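Local coordinates for Polyphosphate:AMP phosphotransferase (Meiothermus ruber H328, PDB 5O6M), which transfers phosphate from inorganic polyphosphate to nucleotides, converting AMP to ADP and ADP to ATP, at residues R145-A157 against E211-P223. The protein carries 1 engineered substitution. Numbering follows the deposited sequence.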
ATOM      1  N   ARG D 145       5.211   6.497  24.296  1.00 52.75           N
ATOM      2  CA  ARG D 145       5.390   5.502  23.251  1.00 50.23           C
ATOM      3  C   ARG D 145       5.920   4.172  23.769  1.00 40.44           C
ATOM      4  O   ARG D 145       5.704   3.149  23.115  1.00 48.36           O
ATOM      5  CB  ARG D 145       6.309   6.065  22.168  1.00 48.90           C
ATOM      6  CG  ARG D 145       5.662   7.234  21.439  1.00 52.06           C
ATOM      7  CD  ARG D 145       6.563   7.866  20.403  1.00 52.78           C
ATOM      8  NE  ARG D 145       5.832   8.884  19.649  1.00 55.25           N
ATOM      9  CZ  ARG D 145       6.341   9.576  18.636  1.00 49.82           C
ATOM     10  NH1 ARG D 145       7.592   9.364  18.250  1.00 49.80           N
ATOM     11  NH2 ARG D 145       5.598  10.479  18.009  1.00 46.44           N
ATOM     12  N   TYR D 146       6.586   4.145  24.927  1.00 50.95           N
ATOM     13  CA  TYR D 146       6.996   2.860  25.490  1.00 45.69           C
ATOM     14  C   TYR D 146       5.780   1.985  25.742  1.00 53.59           C
ATOM     15  O   TYR D 146       5.795   0.779  25.467  1.00 54.87           O
ATOM     16  CB  TYR D 146       7.779   3.070  26.786  1.00 45.61           C
ATOM     17  CG  TYR D 146       9.010   3.933  26.629  1.00 57.69           C
ATOM     18  CD1 TYR D 146      10.104   3.493  25.895  1.00 43.81           C
ATOM     19  CD2 TYR D 146       9.071   5.198  27.205  1.00 48.43           C
ATOM     20  CE1 TYR D 146      11.228   4.284  25.747  1.00 55.06           C
ATOM     21  CE2 TYR D 146      10.190   5.996  27.061  1.00 46.56           C
ATOM     22  CZ  TYR D 146      11.264   5.535  26.333  1.00 58.50           C
ATOM     23  OH  TYR D 146      12.378   6.330  26.191  1.00 60.54           O
ATOM     24  N   ARG D 147       4.705   2.587  26.249  1.00 45.95           N
ATOM     25  CA  ARG D 147       3.461   1.856  26.451  1.00 50.94           C
ATOM     26  C   ARG D 147       2.875   1.394  25.125  1.00 52.92           C
ATOM     27  O   ARG D 147       2.543   0.214  24.958  1.00 47.67           O
ATOM     28  CB  ARG D 147       2.465   2.745  27.194  1.00 52.19           C
ATOM     29  CG  ARG D 147       1.041   2.244  27.136  1.00 58.92           C
ATOM     30  CD  ARG D 147       0.528   1.822  28.483  1.00 58.67           C
ATOM     31  NE  ARG D 147      -0.927   1.905  28.519  1.00 66.51           N
ATOM     32  CZ  ARG D 147      -1.688   1.296  29.419  1.00 77.04           C
ATOM     33  NH1 ARG D 147      -3.007   1.422  29.365  1.00 69.98           N
ATOM     34  NH2 ARG D 147      -1.131   0.546  30.364  1.00 73.27           N
ATOM     35  N   HIS D 148       2.755   2.315  24.163  1.00 45.33           N
ATOM     36  CA  HIS D 148       2.260   1.972  22.834  1.00 46.36           C
ATOM     37  C   HIS D 148       2.961   0.738  22.284  1.00 44.72           C
ATOM     38  O   HIS D 148       2.323  -0.164  21.730  1.00 47.40           O
ATOM     39  CB  HIS D 148       2.472   3.147  21.878  1.00 42.28           C
ATOM     40  CG  HIS D 148       1.849   4.427  22.334  1.00 53.20           C
ATOM     41  ND1 HIS D 148       2.178   5.647  21.781  1.00 54.41           N
ATOM     42  CD2 HIS D 148       0.912   4.679  23.277  1.00 45.85           C
ATOM     43  CE1 HIS D 148       1.472   6.597  22.370  1.00 44.25           C
ATOM     44  NE2 HIS D 148       0.698   6.036  23.282  1.00 45.94           N
ATOM     45  N   ILE D 149       4.287   0.697  22.414  1.00 44.77           N
ATOM     46  CA  ILE D 149       5.075  -0.360  21.790  1.00 46.96           C
ATOM     47  C   ILE D 149       4.860  -1.691  22.498  1.00 47.91           C
ATOM     48  O   ILE D 149       4.675  -2.729  21.850  1.00 46.75           O
ATOM     49  CB  ILE D 149       6.559   0.040  21.759  1.00 40.77           C
ATOM     50  CG1 ILE D 149       6.753   1.225  20.810  1.00 45.40           C
ATOM     51  CG2 ILE D 149       7.437  -1.149  21.375  1.00 41.71           C
ATOM     52  CD1 ILE D 149       8.170   1.748  20.748  1.00 50.98           C
ATOM     53  N   ARG D 150       4.883  -1.689  23.832  1.00 40.91           N
ATOM     54  CA  ARG D 150       4.602  -2.922  24.565  1.00 46.48           C
ATOM     55  C   ARG D 150       3.264  -3.511  24.143  1.00 54.38           C
ATOM     56  O   ARG D 150       3.146  -4.724  23.937  1.00 55.42           O
ATOM     57  CB  ARG D 150       4.616  -2.669  26.074  1.00 45.04           C
ATOM     58  CG  ARG D 150       6.002  -2.544  26.685  1.00 46.13           C
ATOM     59  CD  ARG D 150       5.922  -2.583  28.208  1.00 41.31           C
ATOM     60  NE  ARG D 150       5.041  -1.546  28.731  1.00 41.91           N
ATOM     61  CZ  ARG D 150       5.446  -0.334  29.095  1.00 49.23           C
ATOM     62  NH1 ARG D 150       6.728   0.002  28.996  1.00 47.42           N
ATOM     63  NH2 ARG D 150       4.569   0.544  29.562  1.00 45.26           N
ATOM     64  N   GLU D 151       2.246  -2.660  23.999  1.00 45.41           N
ATOM     65  CA  GLU D 151       0.909  -3.132  23.666  1.00 50.77           C
ATOM     66  C   GLU D 151       0.804  -3.505  22.196  1.00 50.29           C
ATOM     67  O   GLU D 151       0.106  -4.461  21.843  1.00 47.33           O
ATOM     68  CB  GLU D 151      -0.126  -2.062  24.021  1.00 48.34           C
ATOM     69  CG  GLU D 151      -0.197  -1.751  25.507  1.00 53.26           C
ATOM     70  CD  GLU D 151      -0.478  -2.987  26.342  1.00 55.49           C
ATOM     71  OE1 GLU D 151       0.039  -3.077  27.476  1.00 61.86           O
ATOM     72  OE2 GLU D 151      -1.203  -3.879  25.856  1.00 57.61           O
ATOM     73  N   PHE D 152       1.482  -2.755  21.327  1.00 50.00           N
ATOM     74  CA  PHE D 152       1.529  -3.125  19.919  1.00 46.91           C
ATOM     75  C   PHE D 152       2.166  -4.495  19.740  1.00 47.33           C
ATOM     76  O   PHE D 152       1.631  -5.356  19.032  1.00 46.96           O
ATOM     77  CB  PHE D 152       2.296  -2.063  19.130  1.00 54.87           C
ATOM     78  CG  PHE D 152       2.533  -2.425  17.694  1.00 50.29           C
ATOM     79  CD1 PHE D 152       1.468  -2.659  16.837  1.00 47.98           C
ATOM     80  CD2 PHE D 152       3.822  -2.509  17.194  1.00 46.03           C
ATOM     81  CE1 PHE D 152       1.686  -2.987  15.510  1.00 42.47           C
ATOM     82  CE2 PHE D 152       4.046  -2.836  15.866  1.00 45.05           C
ATOM     83  CZ  PHE D 152       2.977  -3.076  15.025  1.00 40.60           C
ATOM     84  N   GLU D 153       3.306  -4.721  20.394  1.00 43.00           N
ATOM     85  CA  GLU D 153       3.971  -6.014  20.280  1.00 49.40           C
ATOM     86  C   GLU D 153       3.187  -7.110  20.990  1.00 51.23           C
ATOM     87  O   GLU D 153       3.192  -8.260  20.539  1.00 46.42           O
ATOM     88  CB  GLU D 153       5.404  -5.918  20.808  1.00 38.45           C
ATOM     89  CG  GLU D 153       6.300  -5.051  19.925  1.00 37.77           C
ATOM     90  CD  GLU D 153       7.708  -4.889  20.470  1.00 47.81           C
ATOM     91  OE1 GLU D 153       7.999  -5.455  21.545  1.00 46.62           O
ATOM     92  OE2 GLU D 153       8.523  -4.186  19.824  1.00 43.53           O
ATOM     93  N   ARG D 154       2.502  -6.781  22.092  1.00 41.27           N
ATOM     94  CA  ARG D 154       1.651  -7.778  22.735  1.00 48.55           C
ATOM     95  C   ARG D 154       0.559  -8.260  21.791  1.00 43.44           C
ATOM     96  O   ARG D 154       0.282  -9.462  21.712  1.00 42.44           O
ATOM     97  CB  ARG D 154       1.022  -7.219  24.011  1.00 53.39           C
ATOM     98  CG  ARG D 154       0.032  -8.196  24.639  1.00 51.54           C
ATOM     99  CD  ARG D 154      -0.917  -7.523  25.614  1.00 61.04           C
ATOM    100  NE  ARG D 154      -0.224  -6.946  26.759  1.00 69.50           N
ATOM    101  CZ  ARG D 154       0.002  -7.611  27.886  1.00 75.54           C
ATOM    102  NH1 ARG D 154      -0.422  -8.861  28.010  1.00 74.02           N
ATOM    103  NH2 ARG D 154       0.643  -7.028  28.890  1.00 77.39           N
ATOM    104  N   MET D 155      -0.075  -7.335  21.071  1.00 44.83           N
ATOM    105  CA  MET D 155      -1.112  -7.716  20.120  1.00 41.02           C
ATOM    106  C   MET D 155      -0.535  -8.591  19.012  1.00 47.73           C
ATOM    107  O   MET D 155      -1.119  -9.617  18.644  1.00 54.28           O
ATOM    108  CB  MET D 155      -1.775  -6.455  19.550  1.00 43.83           C
ATOM    109  CG  MET D 155      -2.878  -6.705  18.533  1.00 43.25           C
ATOM    110  SD  MET D 155      -2.225  -6.935  16.869  1.00 48.99           S
ATOM    111  CE  MET D 155      -1.247  -5.449  16.666  1.00 46.92           C
ATOM    112  N   LEU D 156       0.619  -8.200  18.467  1.00 42.78           N
ATOM    113  CA  LEU D 156       1.273  -9.002  17.437  1.00 45.01           C
ATOM    114  C   LEU D 156       1.522 -10.427  17.912  1.00 48.91           C
ATOM    115  O   LEU D 156       1.256 -11.393  17.186  1.00 45.64           O
ATOM    116  CB  LEU D 156       2.589  -8.345  17.022  1.00 44.89           C
ATOM    117  CG  LEU D 156       2.488  -7.074  16.184  1.00 46.78           C
ATOM    118  CD1 LEU D 156       3.878  -6.593  15.812  1.00 43.01           C
ATOM    119  CD2 LEU D 156       1.668  -7.345  14.933  1.00 40.22           C
ATOM    120  N   ALA D 157       2.058 -10.579  19.125  1.00 46.13           N
ATOM    121  CA  ALA D 157       2.391 -11.911  19.619  1.00 44.07           C
ATOM    122  C   ALA D 157       1.132 -12.730  19.881  1.00 43.51           C
ATOM    123  O   ALA D 157       1.039 -13.893  19.473  1.00 54.62           O
ATOM    124  CB  ALA D 157       3.248 -11.804  20.881  1.00 40.17           C
ATOM    125  N   GLU D 211      19.022   2.090  26.538  1.00 56.05           N
ATOM    126  CA  GLU D 211      18.755   1.442  27.817  1.00 57.22           C
ATOM    127  C   GLU D 211      17.311   1.671  28.251  1.00 51.13           C
ATOM    128  O   GLU D 211      16.648   0.751  28.744  1.00 51.06           O
ATOM    129  CB  GLU D 211      19.733   1.935  28.883  1.00 53.25           C
ATOM    130  CG  GLU D 211      19.534   1.261  30.236  1.00 71.99           C
ATOM    131  CD  GLU D 211      20.583   1.655  31.259  1.00 74.14           C
ATOM    132  OE1 GLU D 211      20.334   2.593  32.045  1.00 67.31           O
ATOM    133  OE2 GLU D 211      21.661   1.023  31.268  1.00 74.87           O
ATOM    134  N   ALA D 212      16.813   2.897  28.086  1.00 48.82           N
ATOM    135  CA  ALA D 212      15.424   3.181  28.434  1.00 63.71           C
ATOM    136  C   ALA D 212      14.474   2.361  27.571  1.00 58.30           C
ATOM    137  O   ALA D 212      13.541   1.728  28.078  1.00 54.74           O
ATOM    138  CB  ALA D 212      15.142   4.676  28.283  1.00 55.94           C
ATOM    139  N   ALA D 213      14.692   2.372  26.254  1.00 57.85           N
ATOM    140  CA  ALA D 213      13.834   1.613  25.350  1.00 51.17           C
ATOM    141  C   ALA D 213      13.869   0.126  25.679  1.00 51.04           C
ATOM    142  O   ALA D 213      12.824  -0.529  25.765  1.00 57.24           O
ATOM    143  CB  ALA D 213      14.255   1.855  23.901  1.00 50.20           C
ATOM    144  N   ILE D 214      15.067  -0.424  25.886  1.00 53.07           N
ATOM    145  CA  ILE D 214      15.181  -1.859  26.135  1.00 49.72           C
ATOM    146  C   ILE D 214      14.548  -2.227  27.470  1.00 48.38           C
ATOM    147  O   ILE D 214      13.808  -3.212  27.569  1.00 52.04           O
ATOM    148  CB  ILE D 214      16.653  -2.297  26.055  1.00 52.47           C
ATOM    149  CG1 ILE D 214      17.140  -2.213  24.602  1.00 50.02           C
ATOM    150  CG2 ILE D 214      16.825  -3.697  26.629  1.00 46.40           C
ATOM    151  CD1 ILE D 214      18.636  -2.325  24.436  1.00 43.00           C
ATOM    152  N   ARG D 215      14.829  -1.445  28.515  1.00 51.95           N
ATOM    153  CA  ARG D 215      14.220  -1.690  29.820  1.00 54.17           C
ATOM    154  C   ARG D 215      12.698  -1.570  29.766  1.00 58.45           C
ATOM    155  O   ARG D 215      11.984  -2.333  30.428  1.00 49.92           O
ATOM    156  CB  ARG D 215      14.821  -0.736  30.854  1.00 56.16           C
ATOM    157  CG  ARG D 215      14.251  -0.868  32.254  1.00 66.85           C
ATOM    158  CD  ARG D 215      14.781   0.226  33.178  1.00 66.43           C
ATOM    159  NE  ARG D 215      15.008   1.506  32.508  1.00 67.85           N
ATOM    160  CZ  ARG D 215      14.126   2.498  32.450  1.00 73.94           C
ATOM    161  NH1 ARG D 215      14.438   3.623  31.820  1.00 72.78           N
ATOM    162  NH2 ARG D 215      12.933   2.370  33.017  1.00 80.06           N
ATOM    163  N   GLU D 216      12.180  -0.624  28.977  1.00 51.05           N
ATOM    164  CA  GLU D 216      10.741  -0.370  28.966  1.00 56.12           C
ATOM    165  C   GLU D 216       9.966  -1.393  28.144  1.00 54.11           C
ATOM    166  O   GLU D 216       8.782  -1.621  28.416  1.00 53.15           O
ATOM    167  CB  GLU D 216      10.442   1.035  28.427  1.00 57.58           C
ATOM    168  CG  GLU D 216      10.739   2.175  29.391  1.00 63.17           C
ATOM    169  CD  GLU D 216       9.709   2.291  30.505  1.00 70.71           C
ATOM    170  OE1 GLU D 216       8.580   1.779  30.334  1.00 71.88           O
ATOM    171  OE2 GLU D 216      10.024   2.902  31.549  1.00 80.49           O
ATOM    172  N   THR D 217      10.591  -2.009  27.139  1.00 54.39           N
ATOM    173  CA  THR D 217       9.846  -2.793  26.163  1.00 50.54           C
ATOM    174  C   THR D 217      10.262  -4.252  26.074  1.00 52.73           C
ATOM    175  O   THR D 217       9.729  -4.975  25.224  1.00 47.94           O
ATOM    176  CB  THR D 217       9.955  -2.157  24.771  1.00 42.91           C
ATOM    177  OG1 THR D 217      11.320  -2.179  24.339  1.00 48.61           O
ATOM    178  CG2 THR D 217       9.457  -0.716  24.805  1.00 45.42           C
ATOM    179  N   SER D 218      11.196  -4.711  26.898  1.00 51.28           N
ATOM    180  CA  SER D 218      11.526  -6.129  26.916  1.00 50.43           C
ATOM    181  C   SER D 218      10.487  -6.875  27.745  1.00 53.91           C
ATOM    182  O   SER D 218      10.359  -6.634  28.950  1.00 55.94           O
ATOM    183  CB  SER D 218      12.924  -6.358  27.476  1.00 46.04           C
ATOM    184  OG  SER D 218      13.298  -7.709  27.286  1.00 53.90           O
ATOM    185  N   THR D 219       9.737  -7.763  27.101  1.00 52.97           N
ATOM    186  CA  THR D 219       8.666  -8.500  27.752  1.00 53.75           C
ATOM    187  C   THR D 219       8.819  -9.981  27.434  1.00 49.21           C
ATOM    188  O   THR D 219       9.667 -10.386  26.638  1.00 65.57           O
ATOM    189  CB  THR D 219       7.285  -8.009  27.309  1.00 52.09           C
ATOM    190  OG1 THR D 219       7.141  -8.211  25.900  1.00 51.75           O
ATOM    191  CG2 THR D 219       7.129  -6.529  27.615  1.00 44.94           C
ATOM    192  N   GLU D 220       7.978 -10.795  28.069  1.00 58.30           N
ATOM    193  CA  GLU D 220       8.032 -12.236  27.853  1.00 65.85           C
ATOM    194  C   GLU D 220       7.440 -12.634  26.510  1.00 61.05           C
ATOM    195  O   GLU D 220       7.756 -13.717  26.005  1.00 71.97           O
ATOM    196  CB  GLU D 220       7.305 -12.975  28.980  1.00 73.94           C
ATOM    197  CG  GLU D 220       7.231 -12.198  30.283  1.00 77.53           C
ATOM    198  CD  GLU D 220       6.223 -11.068  30.219  1.00 75.62           C
ATOM    199  OE1 GLU D 220       5.091 -11.316  29.753  1.00 83.09           O
ATOM    200  OE2 GLU D 220       6.572  -9.932  30.609  1.00 76.32           O
ATOM    201  N   TYR D 221       6.587 -11.795  25.927  1.00 60.89           N
ATOM    202  CA  TYR D 221       6.096 -12.030  24.579  1.00 60.26           C
ATOM    203  C   TYR D 221       6.959 -11.371  23.510  1.00 53.24           C
ATOM    204  O   TYR D 221       6.776 -11.671  22.326  1.00 45.15           O
ATOM    205  CB  TYR D 221       4.656 -11.524  24.429  1.00 54.05           C
ATOM    206  CG  TYR D 221       4.463 -10.077  24.823  1.00 56.55           C
ATOM    207  CD1 TYR D 221       4.810  -9.052  23.951  1.00 57.62           C
ATOM    208  CD2 TYR D 221       3.899  -9.733  26.045  1.00 54.77           C
ATOM    209  CE1 TYR D 221       4.638  -7.726  24.296  1.00 55.01           C
ATOM    210  CE2 TYR D 221       3.713  -8.407  26.396  1.00 55.85           C
ATOM    211  CZ  TYR D 221       4.088  -7.408  25.516  1.00 60.67           C
ATOM    212  OH  TYR D 221       3.914  -6.084  25.851  1.00 62.81           O
ATOM    213  N   ALA D 222       7.891 -10.493  23.893  1.00 50.56           N
ATOM    214  CA  ALA D 222       8.737  -9.778  22.934  1.00 52.64           C
ATOM    215  C   ALA D 222      10.074  -9.442  23.585  1.00 55.41           C
ATOM    216  O   ALA D 222      10.343  -8.289  23.943  1.00 52.80           O
ATOM    217  CB  ALA D 222       8.038  -8.518  22.428  1.00 51.20           C
ATOM    218  N   PRO D 223      10.947 -10.433  23.738  1.00 50.82           N
ATOM    219  CA  PRO D 223      12.212 -10.202  24.443  1.00 57.73           C
ATOM    220  C   PRO D 223      13.219  -9.418  23.614  1.00 53.46           C
ATOM    221  O   PRO D 223      13.274  -9.516  22.385  1.00 49.73           O
ATOM    222  CB  PRO D 223      12.721 -11.623  24.708  1.00 52.17           C
ATOM    223  CG  PRO D 223      12.177 -12.411  23.556  1.00 54.09           C
ATOM    224  CD  PRO D 223      10.807 -11.830  23.294  1.00 48.98           C
TER
HETATM  225  O   HOH W   1       5.868   3.189  30.826  1.00 55.15           O
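Arg150 reaches from helix 145-157 to the C-terminal end of helix 203-217, where its NH1 serves two acceptors of Glu216. The bond to the backbone O is 2.7 Å long, nearly straight at 164° and in the guanidinium plane; the salt bridge to OE1, at 2.9 Å, is more bent. A long, forked cation suits this place, where the helix end is likely to concentrate partial negative charge. The bend at chi3 turns the guanidinium back over its own helix, with Tyr146 O and Arg147 N beneath one face, while water 1 links NH2 to Glu216 OE1. Arg215 NH2 adds a weak salt bridge to Glu216 OE2. A methionine in place of Arg150 would probably leave the carboxylate less firmly placed, with that weak partner, and rob the helix-end carbonyl of its arginine donor.

The aliphatic part of Glu216 lies over the Tyr146 ring, CG 3.9 Å from its centroid in a CH-pi contact. That ring is a knob in a hole formed by Ala212, Ala213, Glu216 and Thr217, the two small alanines admitting its outer end.

Both helices belong to the P-loop kinase-type fold of PPK2, built round a parallel sheet, and the axes of these two segments cross at -46°, 9.6 Å apart at closest approach. Beyond Thr217 the chain turns, and Tyr221 carries the contact onward. With CG between the backbone N and the carbonyl carbon (chi1 54°), its ring is directed at helix 145-157, receiving Arg154 CA over one face, 3.7 Å from the centroid; Thr219 OG1 lies over the opposite face. Its OH donates to Arg150 O, at a doubtful 2.5 Å, probably shorter than the true length, while compact Ala157 meets its CB at 3.8 Å.

Farther out, Lys165 bridges Glu153 OE1 and Thr217 O, tying both segments to strand 161-169, and Glu151 pairs with Arg147 of the second subunit.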